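PDB 5M41: nigritoxine from Vibrio nigripulchritudo, which is a bacterial toxin that acts on crustaceans and insects. Local coordinates for residues N604-Y609 / N692-S697; Q668-V673 / E696-T701; T672-A677 / Q724-V729. One frame throughout, in Å; residues are numbered along the deposited sequence.

Contact 1. Residues N604-Y609 / N692-S697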
ATOM      1  N   ASN A 604     -30.871   2.846  17.294  1.00 44.47           N
ATOM      2  CA  ASN A 604     -29.724   2.979  18.178  1.00 45.86           C
ATOM      3  C   ASN A 604     -28.508   2.230  17.660  1.00 45.63           C
ATOM      4  O   ASN A 604     -27.370   2.682  17.866  1.00 46.49           O
ATOM      5  CB  ASN A 604     -30.071   2.582  19.626  1.00 47.42           C
ATOM      6  CG  ASN A 604     -30.969   3.610  20.316  1.00 50.13           C
ATOM      7  OD1 ASN A 604     -30.795   4.817  20.159  1.00 50.06           O
ATOM      8  ND2 ASN A 604     -31.932   3.130  21.085  1.00 52.06           N
ATOM      9  N   ALA A 605     -28.739   1.115  16.963  1.00 43.41           N
ATOM     10  CA  ALA A 605     -27.613   0.354  16.413  1.00 44.91           C
ATOM     11  C   ALA A 605     -26.958   1.248  15.362  1.00 44.00           C
ATOM     12  O   ALA A 605     -25.736   1.409  15.366  1.00 43.14           O
ATOM     13  CB  ALA A 605     -28.062  -0.971  15.804  1.00 41.67           C
ATOM     14  N   PHE A 606     -27.800   1.831  14.499  1.00 41.84           N
ATOM     15  CA  PHE A 606     -27.352   2.718  13.431  1.00 42.46           C
ATOM     16  C   PHE A 606     -26.677   3.946  14.043  1.00 41.75           C
ATOM     17  O   PHE A 606     -25.561   4.292  13.666  1.00 40.29           O
ATOM     18  CB  PHE A 606     -28.533   3.133  12.523  1.00 41.46           C
ATOM     19  CG  PHE A 606     -28.129   4.008  11.343  1.00 41.81           C
ATOM     20  CD1 PHE A 606     -27.491   3.457  10.213  1.00 40.05           C
ATOM     21  CD2 PHE A 606     -28.384   5.382  11.353  1.00 41.12           C
ATOM     22  CE1 PHE A 606     -27.127   4.255   9.129  1.00 39.44           C
ATOM     23  CE2 PHE A 606     -28.023   6.180  10.267  1.00 40.40           C
ATOM     24  CZ  PHE A 606     -27.399   5.624   9.156  1.00 39.69           C
ATOM     25  N   LEU A 607     -27.348   4.564  15.018  1.00 42.33           N
ATOM     26  CA  LEU A 607     -26.811   5.754  15.698  1.00 44.69           C
ATOM     27  C   LEU A 607     -25.415   5.479  16.268  1.00 45.59           C
ATOM     28  O   LEU A 607     -24.480   6.263  16.039  1.00 47.09           O
ATOM     29  CB  LEU A 607     -27.759   6.272  16.810  1.00 43.52           C
ATOM     30  CG  LEU A 607     -27.265   7.436  17.684  1.00 46.12           C
ATOM     31  CD1 LEU A 607     -26.894   8.661  16.837  1.00 44.89           C
ATOM     32  CD2 LEU A 607     -28.263   7.805  18.789  1.00 44.47           C
ATOM     33  N   THR A 608     -25.282   4.369  16.991  1.00 45.54           N
ATOM     34  CA  THR A 608     -24.027   4.025  17.656  1.00 46.64           C
ATOM     35  C   THR A 608     -22.957   3.792  16.618  1.00 45.50           C
ATOM     36  O   THR A 608     -21.850   4.336  16.727  1.00 45.09           O
ATOM     37  CB  THR A 608     -24.160   2.790  18.576  1.00 46.69           C
ATOM     38  OG1 THR A 608     -25.085   3.092  19.629  1.00 48.21           O
ATOM     39  CG2 THR A 608     -22.812   2.440  19.215  1.00 47.05           C
ATOM     40  N   TYR A 609     -23.283   3.001  15.603  1.00 43.12           N
ATOM     41  CA  TYR A 609     -22.273   2.703  14.587  1.00 42.71           C
ATOM     42  C   TYR A 609     -21.788   3.979  13.901  1.00 42.55           C
ATOM     43  O   TYR A 609     -20.588   4.198  13.794  1.00 43.93           O
ATOM     44  CB  TYR A 609     -22.735   1.639  13.583  1.00 41.07           C
ATOM     45  CG  TYR A 609     -21.716   1.388  12.490  1.00 41.10           C
ATOM     46  CD1 TYR A 609     -20.608   0.562  12.713  1.00 40.92           C
ATOM     47  CD2 TYR A 609     -21.840   2.004  11.246  1.00 40.99           C
ATOM     48  CE1 TYR A 609     -19.661   0.347  11.720  1.00 41.65           C
ATOM     49  CE2 TYR A 609     -20.900   1.797  10.240  1.00 41.81           C
ATOM     50  CZ  TYR A 609     -19.816   0.963  10.481  1.00 41.83           C
ATOM     51  OH  TYR A 609     -18.878   0.752   9.481  1.00 44.57           O
ATOM     52  N   ASN A 692     -21.180   1.881   1.322  1.00 41.27           N
ATOM     53  CA  ASN A 692     -21.873   1.173   0.218  1.00 43.83           C
ATOM     54  C   ASN A 692     -22.704  -0.033   0.718  1.00 43.61           C
ATOM     55  O   ASN A 692     -23.844  -0.236   0.290  1.00 42.31           O
ATOM     56  CB  ASN A 692     -20.870   0.682  -0.841  1.00 43.19           C
ATOM     57  CG  ASN A 692     -20.246   1.828  -1.639  1.00 48.37           C
ATOM     58  OD1 ASN A 692     -20.701   2.972  -1.574  1.00 50.18           O
ATOM     59  ND2 ASN A 692     -19.184   1.527  -2.386  1.00 48.62           N
ATOM     60  N   ASN A 693     -22.111  -0.832   1.615  1.00 41.24           N
ATOM     61  CA  ASN A 693     -22.817  -1.960   2.212  1.00 42.22           C
ATOM     62  C   ASN A 693     -24.001  -1.553   3.092  1.00 40.51           C
ATOM     63  O   ASN A 693     -25.006  -2.243   3.106  1.00 42.00           O
ATOM     64  CB  ASN A 693     -21.851  -2.868   2.967  1.00 41.76           C
ATOM     65  CG  ASN A 693     -21.127  -3.813   2.043  1.00 42.65           C
ATOM     66  OD1 ASN A 693     -21.749  -4.555   1.303  1.00 43.87           O
ATOM     67  ND2 ASN A 693     -19.810  -3.797   2.088  1.00 46.47           N
ATOM     68  N   ILE A 694     -23.889  -0.430   3.814  1.00 41.21           N
ATOM     69  CA  ILE A 694     -25.009   0.103   4.595  1.00 39.59           C
ATOM     70  C   ILE A 694     -26.192   0.399   3.661  1.00 40.70           C
ATOM     71  O   ILE A 694     -27.351   0.031   3.939  1.00 41.11           O
ATOM     72  CB  ILE A 694     -24.594   1.377   5.347  1.00 39.58           C
ATOM     73  CG1 ILE A 694     -23.740   1.035   6.571  1.00 38.35           C
ATOM     74  CG2 ILE A 694     -25.805   2.248   5.712  1.00 39.75           C
ATOM     75  CD1 ILE A 694     -23.166   2.258   7.253  1.00 39.99           C
ATOM     76  N   VAL A 695     -25.878   1.060   2.559  1.00 41.14           N
ATOM     77  CA  VAL A 695     -26.848   1.512   1.590  1.00 40.59           C
ATOM     78  C   VAL A 695     -27.428   0.306   0.834  1.00 42.28           C
ATOM     79  O   VAL A 695     -28.657   0.149   0.717  1.00 40.74           O
ATOM     80  CB  VAL A 695     -26.183   2.557   0.651  1.00 42.92           C
ATOM     81  CG1 VAL A 695     -27.003   2.791  -0.605  1.00 44.54           C
ATOM     82  CG2 VAL A 695     -26.008   3.880   1.404  1.00 43.11           C
ATOM     83  N   GLU A 696     -26.543  -0.544   0.333  1.00 41.98           N
ATOM     84  CA  GLU A 696     -26.960  -1.752  -0.382  1.00 46.55           C
ATOM     85  C   GLU A 696     -27.847  -2.639   0.498  1.00 44.78           C
ATOM     86  O   GLU A 696     -28.822  -3.175  -0.001  1.00 43.77           O
ATOM     87  CB  GLU A 696     -25.743  -2.523  -0.898  1.00 47.86           C
ATOM     88  CG  GLU A 696     -26.058  -3.837  -1.599  1.00 57.82           C
ATOM     89  CD  GLU A 696     -24.799  -4.534  -2.109  1.00 67.93           C
ATOM     90  OE1 GLU A 696     -23.826  -4.672  -1.329  1.00 68.01           O
ATOM     91  OE2 GLU A 696     -24.772  -4.941  -3.296  1.00 77.07           O
ATOM     92  N   SER A 697     -27.527  -2.767   1.795  1.00 43.69           N
ATOM     93  CA  SER A 697     -28.401  -3.483   2.753  1.00 43.65           C
ATOM     94  C   SER A 697     -29.789  -2.888   2.746  1.00 43.95           C
ATOM     95  O   SER A 697     -30.784  -3.607   2.711  1.00 41.24           O
ATOM     96  CB  SER A 697     -27.889  -3.376   4.186  1.00 44.81           C
ATOM     97  OG  SER A 697     -26.790  -4.221   4.405  1.00 49.54           O
TER
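Within 692-697, I694 alone meets F606 and Y609, dividing its two branches between the rings. At CB the chain splits. CG2 lies anti to the backbone N and heads for F606, stopping 4.2 Å from F606 CE1. It meets the ring at its edge, near the ring plane, and the two side chains cross at about a right angle. The other branch leaves beside the backbone N (chi1 -76°) and runs on extended through CG1. That extension carries the tip, CD1, to Y609, where it lies 3.8 Å from Y609 CE2. The contact is purely apolar and buried, with backbones well apart: the closest CA atoms, those of F606 and I694, are 9.5 Å from each other. The Y609 hydroxyl finds its polar partner in E625, while F582 and F618 meet its ring. Behind the contact, T608 OG1 bonds to N604 O at 2.9 Å, and S697 OG likewise donates a hydrogen bond to N693 O; in each case the matching backbone N-H approaches the same oxygen from the opposite face. Helix 603-614 is thus packed on helix 688-704, while helices 719-731 and 625-632 pack on 603-614 and helix 667-676 touches both, F606 reaching L725 and V674.

Contact 2. Residues Q668-V673 / E696-T701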
ATOM      1  N   GLN A 668     -35.984   6.541   0.331  1.00 43.47           N
ATOM      2  CA  GLN A 668     -35.070   7.144  -0.646  1.00 46.60           C
ATOM      3  C   GLN A 668     -34.464   8.481  -0.169  1.00 45.18           C
ATOM      4  O   GLN A 668     -33.256   8.694  -0.308  1.00 44.40           O
ATOM      5  CB  GLN A 668     -35.761   7.339  -1.994  1.00 50.67           C
ATOM      6  CG  GLN A 668     -34.758   7.468  -3.127  1.00 58.17           C
ATOM      7  CD  GLN A 668     -35.396   7.844  -4.445  1.00 64.89           C
ATOM      8  OE1 GLN A 668     -35.168   7.174  -5.454  1.00 72.24           O
ATOM      9  NE2 GLN A 668     -36.193   8.920  -4.453  1.00 63.90           N
ATOM     10  N   ASP A 669     -35.282   9.373   0.395  1.00 44.91           N
ATOM     11  CA  ASP A 669     -34.734  10.625   0.944  1.00 44.83           C
ATOM     12  C   ASP A 669     -33.653  10.306   1.978  1.00 45.51           C
ATOM     13  O   ASP A 669     -32.592  10.931   1.983  1.00 45.09           O
ATOM     14  CB  ASP A 669     -35.806  11.464   1.628  1.00 45.29           C
ATOM     15  CG  ASP A 669     -36.848  12.026   0.669  1.00 47.84           C
ATOM     16  OD1 ASP A 669     -36.604  12.132  -0.558  1.00 48.68           O
ATOM     17  OD2 ASP A 669     -37.937  12.352   1.185  1.00 50.31           O
ATOM     18  N   PHE A 670     -33.940   9.333   2.847  1.00 43.45           N
ATOM     19  CA  PHE A 670     -33.030   8.908   3.912  1.00 42.34           C
ATOM     20  C   PHE A 670     -31.727   8.389   3.333  1.00 42.01           C
ATOM     21  O   PHE A 670     -30.629   8.830   3.710  1.00 40.69           O
ATOM     22  CB  PHE A 670     -33.693   7.834   4.806  1.00 40.33           C
ATOM     23  CG  PHE A 670     -32.818   7.357   5.928  1.00 40.46           C
ATOM     24  CD1 PHE A 670     -32.619   8.148   7.055  1.00 41.47           C
ATOM     25  CD2 PHE A 670     -32.215   6.103   5.878  1.00 42.11           C
ATOM     26  CE1 PHE A 670     -31.819   7.715   8.102  1.00 41.54           C
ATOM     27  CE2 PHE A 670     -31.412   5.656   6.923  1.00 42.05           C
ATOM     28  CZ  PHE A 670     -31.209   6.468   8.033  1.00 42.61           C
ATOM     29  N   ILE A 671     -31.862   7.493   2.367  1.00 41.30           N
ATOM     30  CA  ILE A 671     -30.710   6.857   1.740  1.00 39.88           C
ATOM     31  C   ILE A 671     -29.842   7.887   1.020  1.00 40.83           C
ATOM     32  O   ILE A 671     -28.609   7.880   1.156  1.00 39.76           O
ATOM     33  CB  ILE A 671     -31.155   5.702   0.806  1.00 39.22           C
ATOM     34  CG1 ILE A 671     -31.647   4.504   1.646  1.00 39.26           C
ATOM     35  CG2 ILE A 671     -30.038   5.293  -0.155  1.00 39.81           C
ATOM     36  CD1 ILE A 671     -32.143   3.320   0.818  1.00 39.84           C
ATOM     37  N   THR A 672     -30.479   8.793   0.279  1.00 42.52           N
ATOM     38  CA  THR A 672     -29.735   9.839  -0.452  1.00 43.74           C
ATOM     39  C   THR A 672     -28.838  10.642   0.501  1.00 43.32           C
ATOM     40  O   THR A 672     -27.673  10.846   0.231  1.00 44.24           O
ATOM     41  CB  THR A 672     -30.692  10.780  -1.203  1.00 45.80           C
ATOM     42  OG1 THR A 672     -31.464  10.010  -2.136  1.00 47.29           O
ATOM     43  CG2 THR A 672     -29.917  11.888  -1.959  1.00 44.43           C
ATOM     44  N   VAL A 673     -29.372  11.064   1.639  1.00 42.60           N
ATOM     45  CA  VAL A 673     -28.567  11.830   2.586  1.00 42.28           C
ATOM     46  C   VAL A 673     -27.470  10.945   3.202  1.00 42.12           C
ATOM     47  O   VAL A 673     -26.293  11.329   3.246  1.00 41.43           O
ATOM     48  CB  VAL A 673     -29.451  12.562   3.626  1.00 44.12           C
ATOM     49  CG1 VAL A 673     -28.619  13.147   4.757  1.00 44.29           C
ATOM     50  CG2 VAL A 673     -30.209  13.698   2.938  1.00 45.40           C
ATOM     51  N   GLU A 696     -26.543  -0.544   0.333  1.00 41.98           N
ATOM     52  CA  GLU A 696     -26.960  -1.752  -0.382  1.00 46.55           C
ATOM     53  C   GLU A 696     -27.847  -2.639   0.498  1.00 44.78           C
ATOM     54  O   GLU A 696     -28.822  -3.175  -0.001  1.00 43.77           O
ATOM     55  CB  GLU A 696     -25.743  -2.523  -0.898  1.00 47.86           C
ATOM     56  CG  GLU A 696     -26.058  -3.837  -1.599  1.00 57.82           C
ATOM     57  CD  GLU A 696     -24.799  -4.534  -2.109  1.00 67.93           C
ATOM     58  OE1 GLU A 696     -23.826  -4.672  -1.329  1.00 68.01           O
ATOM     59  OE2 GLU A 696     -24.772  -4.941  -3.296  1.00 77.07           O
ATOM     60  N   SER A 697     -27.527  -2.767   1.795  1.00 43.69           N
ATOM     61  CA  SER A 697     -28.401  -3.483   2.753  1.00 43.65           C
ATOM     62  C   SER A 697     -29.789  -2.888   2.746  1.00 43.95           C
ATOM     63  O   SER A 697     -30.784  -3.607   2.711  1.00 41.24           O
ATOM     64  CB  SER A 697     -27.889  -3.376   4.186  1.00 44.81           C
ATOM     65  OG  SER A 697     -26.790  -4.221   4.405  1.00 49.54           O
ATOM     66  N   MET A 698     -29.853  -1.562   2.799  1.00 41.46           N
ATOM     67  CA  MET A 698     -31.143  -0.889   2.838  1.00 43.40           C
ATOM     68  C   MET A 698     -31.976  -1.131   1.584  1.00 43.46           C
ATOM     69  O   MET A 698     -33.164  -1.443   1.679  1.00 44.51           O
ATOM     70  CB  MET A 698     -30.941   0.589   3.113  1.00 43.27           C
ATOM     71  CG  MET A 698     -30.369   0.779   4.505  1.00 42.28           C
ATOM     72  SD  MET A 698     -30.050   2.521   4.798  1.00 44.11           S
ATOM     73  CE  MET A 698     -29.456   2.441   6.477  1.00 40.85           C
ATOM     74  N   ARG A 699     -31.332  -1.013   0.431  1.00 42.10           N
ATOM     75  CA  ARG A 699     -31.965  -1.240  -0.866  1.00 45.16           C
ATOM     76  C   ARG A 699     -32.417  -2.698  -1.055  1.00 45.37           C
ATOM     77  O   ARG A 699     -33.540  -2.953  -1.505  1.00 48.38           O
ATOM     78  CB  ARG A 699     -31.015  -0.810  -1.996  1.00 45.16           C
ATOM     79  CG  ARG A 699     -30.925   0.700  -2.160  1.00 47.48           C
ATOM     80  CD  ARG A 699     -29.859   1.102  -3.175  1.00 49.04           C
ATOM     81  NE  ARG A 699     -29.771   2.559  -3.288  1.00 53.66           N
ATOM     82  CZ  ARG A 699     -28.735   3.227  -3.804  1.00 55.64           C
ATOM     83  NH1 ARG A 699     -27.671   2.570  -4.244  1.00 57.14           N
ATOM     84  NH2 ARG A 699     -28.766   4.558  -3.883  1.00 54.78           N
ATOM     85  N   ALA A 700     -31.558  -3.649  -0.697  1.00 44.44           N
ATOM     86  CA  ALA A 700     -31.926  -5.075  -0.749  1.00 45.65           C
ATOM     87  C   ALA A 700     -33.133  -5.388   0.162  1.00 46.27           C
ATOM     88  O   ALA A 700     -34.008  -6.172  -0.213  1.00 46.98           O
ATOM     89  CB  ALA A 700     -30.731  -5.972  -0.407  1.00 42.43           C
ATOM     90  N   THR A 701     -33.183  -4.756   1.339  1.00 45.44           N
ATOM     91  CA  THR A 701     -34.252  -4.992   2.304  1.00 44.99           C
ATOM     92  C   THR A 701     -35.568  -4.431   1.777  1.00 47.57           C
ATOM     93  O   THR A 701     -36.578  -5.120   1.816  1.00 48.89           O
ATOM     94  CB  THR A 701     -33.875  -4.447   3.695  1.00 45.04           C
ATOM     95  OG1 THR A 701     -32.724  -5.153   4.181  1.00 46.47           O
ATOM     96  CG2 THR A 701     -34.999  -4.618   4.699  1.00 46.35           C
TER
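M698 meets F670 and I671 of helix 667-676, and the first of these meetings is a Met-aromatic contact. M698 SD lies 5.3 Å from the centroid of the F670 ring and 82° off its normal, so the sulfur addresses the ring edge. The methyl comes in at the same edge, in the ring plane, with M698 CE 3.8 Å from F670 CE2; the extended methionine crosses the phenylalanine at about a right angle. Apolar packing follows along I671, which slides past M698 in the opposite direction: I671 CD1 rests 3.8 Å from M698 CB, and I671 CG1 approaches M698 SD. At the exposed margin the arginine is in van der Waals contact with the isoleucine, R699 NH2 standing 4.0 Å from I671 CG2, while its charge has a long, weak ion pair with E675. No hydrogen bond crosses between the two segments; within them, T672 OG1 gives to Q668 O from above the carbonyl plane (2.9 Å), and T701 OG1 bonds to S697 O in the same i to i-4 manner. The two helices follow each other in the chain, and segments 668-673 and 696-701 run antiparallel, their axes at 163° and 11.0 Å apart: an alpha-alpha hairpin packed through M698, F670 and I671.

Contact 3. Residues T672-A677 / Q724-V729; sequences TVVENA and QLMGQV
M726 stretches from helix 719-731 to V673 and V674, and its terminal methyl does all the touching. The conformation is folded, not extended: CG leaves beside the backbone N (chi1 -63°), SD turns back at chi2 -59°, and the last torsion, chi3 -99°, falls between staggered values. These bends deliver CE to the valines, and M726 CE stands 3.8 Å from V673 CG1. That methyl of V673 is the one anti to its own backbone N, and the two side chains cross obliquely. V674 is turned more to the flank and takes a lighter share, with V674 CG2 4.5 Å from M726 CE. No hydrogen bond joins the segments, and the nearest CA atoms, of V674 and M726, remain 9.2 Å apart, a gap bridged by the long methionine side chain. Just beyond the valines the helix ends: A677 has positive phi, and its N makes weak bonds to the carbonyl oxygens of V673 and V674. L742 of helix 739-751 also touches M726, while V674 packs on F606 and V673 on L730. A bent methionine whose methyl reaches two valines of the facing helix is ordinary helix-on-helix core packing, here joining the C-terminal end of helix 667-676 to helix 719-731.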
ATOM      1  N   THR A 672     -30.479   8.793   0.279  1.00 42.52           N
ATOM      2  CA  THR A 672     -29.735   9.839  -0.452  1.00 43.74           C
ATOM      3  C   THR A 672     -28.838  10.642   0.501  1.00 43.32           C
ATOM      4  O   THR A 672     -27.673  10.846   0.231  1.00 44.24           O
ATOM      5  CB  THR A 672     -30.692  10.780  -1.203  1.00 45.80           C
ATOM      6  OG1 THR A 672     -31.464  10.010  -2.136  1.00 47.29           O
ATOM      7  CG2 THR A 672     -29.917  11.888  -1.959  1.00 44.43           C
ATOM      8  N   VAL A 673     -29.372  11.064   1.639  1.00 42.60           N
ATOM      9  CA  VAL A 673     -28.567  11.830   2.586  1.00 42.28           C
ATOM     10  C   VAL A 673     -27.470  10.945   3.202  1.00 42.12           C
ATOM     11  O   VAL A 673     -26.293  11.329   3.246  1.00 41.43           O
ATOM     12  CB  VAL A 673     -29.451  12.562   3.626  1.00 44.12           C
ATOM     13  CG1 VAL A 673     -28.619  13.147   4.757  1.00 44.29           C
ATOM     14  CG2 VAL A 673     -30.209  13.698   2.938  1.00 45.40           C
ATOM     15  N   VAL A 674     -27.831   9.731   3.608  1.00 41.16           N
ATOM     16  CA  VAL A 674     -26.880   8.845   4.274  1.00 41.38           C
ATOM     17  C   VAL A 674     -25.673   8.567   3.374  1.00 42.52           C
ATOM     18  O   VAL A 674     -24.521   8.625   3.823  1.00 42.84           O
ATOM     19  CB  VAL A 674     -27.562   7.515   4.692  1.00 40.10           C
ATOM     20  CG1 VAL A 674     -26.519   6.438   4.978  1.00 40.13           C
ATOM     21  CG2 VAL A 674     -28.439   7.750   5.910  1.00 40.98           C
ATOM     22  N   GLU A 675     -25.971   8.245   2.116  1.00 42.82           N
ATOM     23  CA  GLU A 675     -24.997   7.966   1.083  1.00 45.32           C
ATOM     24  C   GLU A 675     -24.034   9.149   0.853  1.00 47.02           C
ATOM     25  O   GLU A 675     -22.843   8.957   0.705  1.00 45.86           O
ATOM     26  CB  GLU A 675     -25.742   7.665  -0.211  1.00 48.60           C
ATOM     27  CG  GLU A 675     -24.886   7.140  -1.344  1.00 54.72           C
ATOM     28  CD  GLU A 675     -25.722   6.747  -2.555  1.00 62.31           C
ATOM     29  OE1 GLU A 675     -26.759   7.414  -2.799  1.00 65.21           O
ATOM     30  OE2 GLU A 675     -25.346   5.772  -3.264  1.00 64.44           O
ATOM     31  N   ASN A 676     -24.566  10.363   0.840  1.00 47.36           N
ATOM     32  CA  ASN A 676     -23.726  11.551   0.737  1.00 50.28           C
ATOM     33  C   ASN A 676     -22.889  11.852   1.986  1.00 46.63           C
ATOM     34  O   ASN A 676     -21.893  12.548   1.882  1.00 47.06           O
ATOM     35  CB  ASN A 676     -24.550  12.779   0.382  1.00 51.37           C
ATOM     36  CG  ASN A 676     -23.682  14.027   0.198  1.00 57.53           C
ATOM     37  OD1 ASN A 676     -22.891  14.122  -0.755  1.00 59.90           O
ATOM     38  ND2 ASN A 676     -23.812  14.979   1.119  1.00 50.65           N
ATOM     39  N   ALA A 677     -23.286  11.353   3.161  1.00 43.84           N
ATOM     40  CA  ALA A 677     -22.485  11.594   4.384  1.00 42.96           C
ATOM     41  C   ALA A 677     -22.085  13.096   4.561  1.00 44.50           C
ATOM     42  O   ALA A 677     -20.905  13.410   4.698  1.00 44.82           O
ATOM     43  CB  ALA A 677     -21.225  10.724   4.346  1.00 42.15           C
ATOM     44  N   GLN A 724     -34.656  13.337  15.392  1.00 46.52           N
ATOM     45  CA  GLN A 724     -33.668  13.259  16.487  1.00 47.06           C
ATOM     46  C   GLN A 724     -32.399  12.568  15.988  1.00 44.48           C
ATOM     47  O   GLN A 724     -31.283  13.076  16.146  1.00 45.16           O
ATOM     48  CB  GLN A 724     -34.239  12.515  17.712  1.00 48.02           C
ATOM     49  CG  GLN A 724     -33.322  12.571  18.934  1.00 50.70           C
ATOM     50  CD  GLN A 724     -33.667  11.538  20.014  1.00 54.47           C
ATOM     51  OE1 GLN A 724     -34.675  10.830  19.922  1.00 55.30           O
ATOM     52  NE2 GLN A 724     -32.810  11.434  21.032  1.00 53.64           N
ATOM     53  N   LEU A 725     -32.587  11.414  15.361  1.00 43.04           N
ATOM     54  CA  LEU A 725     -31.480  10.621  14.812  1.00 44.72           C
ATOM     55  C   LEU A 725     -30.616  11.418  13.839  1.00 43.53           C
ATOM     56  O   LEU A 725     -29.393  11.479  13.994  1.00 44.39           O
ATOM     57  CB  LEU A 725     -32.012   9.375  14.094  1.00 44.28           C
ATOM     58  CG  LEU A 725     -30.991   8.529  13.316  1.00 45.34           C
ATOM     59  CD1 LEU A 725     -29.986   7.877  14.262  1.00 44.89           C
ATOM     60  CD2 LEU A 725     -31.731   7.443  12.556  1.00 45.74           C
ATOM     61  N   MET A 726     -31.256  12.002  12.833  1.00 42.53           N
ATOM     62  CA  MET A 726     -30.539  12.759  11.799  1.00 43.27           C
ATOM     63  C   MET A 726     -29.895  14.021  12.358  1.00 42.48           C
ATOM     64  O   MET A 726     -28.787  14.360  11.979  1.00 43.46           O
ATOM     65  CB  MET A 726     -31.440  13.089  10.605  1.00 43.13           C
ATOM     66  CG  MET A 726     -31.966  11.876   9.858  1.00 45.18           C
ATOM     67  SD  MET A 726     -30.643  10.827   9.207  1.00 52.45           S
ATOM     68  CE  MET A 726     -30.587  11.351   7.508  1.00 47.79           C
ATOM     69  N   GLY A 727     -30.595  14.711  13.246  1.00 43.25           N
ATOM     70  CA  GLY A 727     -30.056  15.884  13.921  1.00 43.19           C
ATOM     71  C   GLY A 727     -28.719  15.565  14.547  1.00 45.74           C
ATOM     72  O   GLY A 727     -27.748  16.330  14.386  1.00 45.31           O
ATOM     73  N   GLN A 728     -28.656  14.415  15.227  1.00 44.55           N
ATOM     74  CA  GLN A 728     -27.446  13.989  15.902  1.00 46.91           C
ATOM     75  C   GLN A 728     -26.383  13.548  14.893  1.00 46.64           C
ATOM     76  O   GLN A 728     -25.222  14.004  14.943  1.00 44.15           O
ATOM     77  CB  GLN A 728     -27.719  12.871  16.936  1.00 47.88           C
ATOM     78  CG  GLN A 728     -26.446  12.349  17.626  1.00 49.56           C
ATOM     79  CD  GLN A 728     -25.652  13.449  18.340  1.00 51.78           C
ATOM     80  OE1 GLN A 728     -26.224  14.412  18.808  1.00 55.03           O
ATOM     81  NE2 GLN A 728     -24.336  13.308  18.399  1.00 51.48           N
ATOM     82  N   VAL A 729     -26.791  12.668  13.980  1.00 45.10           N
ATOM     83  CA  VAL A 729     -25.876  12.068  13.026  1.00 44.27           C
ATOM     84  C   VAL A 729     -25.289  13.166  12.122  1.00 43.82           C
ATOM     85  O   VAL A 729     -24.079  13.223  11.879  1.00 45.66           O
ATOM     86  CB  VAL A 729     -26.607  10.947  12.234  1.00 45.30           C
ATOM     87  CG1 VAL A 729     -26.034  10.758  10.860  1.00 46.63           C
ATOM     88  CG2 VAL A 729     -26.587   9.631  13.018  1.00 44.69           C
TER

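Overall arrangement
The three contacts form one continuous apolar core in the C-terminal part of the chain, their centres 10 to 12 Å apart. Contacts 1 and 2 share helix 688-704, contacts 2 and 3 share helix 667-676, and helices 603-614 and 719-731 supply the remaining sides. Two phenylalanines stitch the core together: F606 CE2 of contact 1 lies 3.9 Å from F670 CZ of contact 2, and F670 CE1 lies 3.5 Å from M726 SD of contact 3. F606 also bridges contacts 1 and 3, its CZ 4.0 Å from V674 CG2. The magnesium site at V189, E192 and D195 belongs to a distant part of the chain and takes no part in this packing.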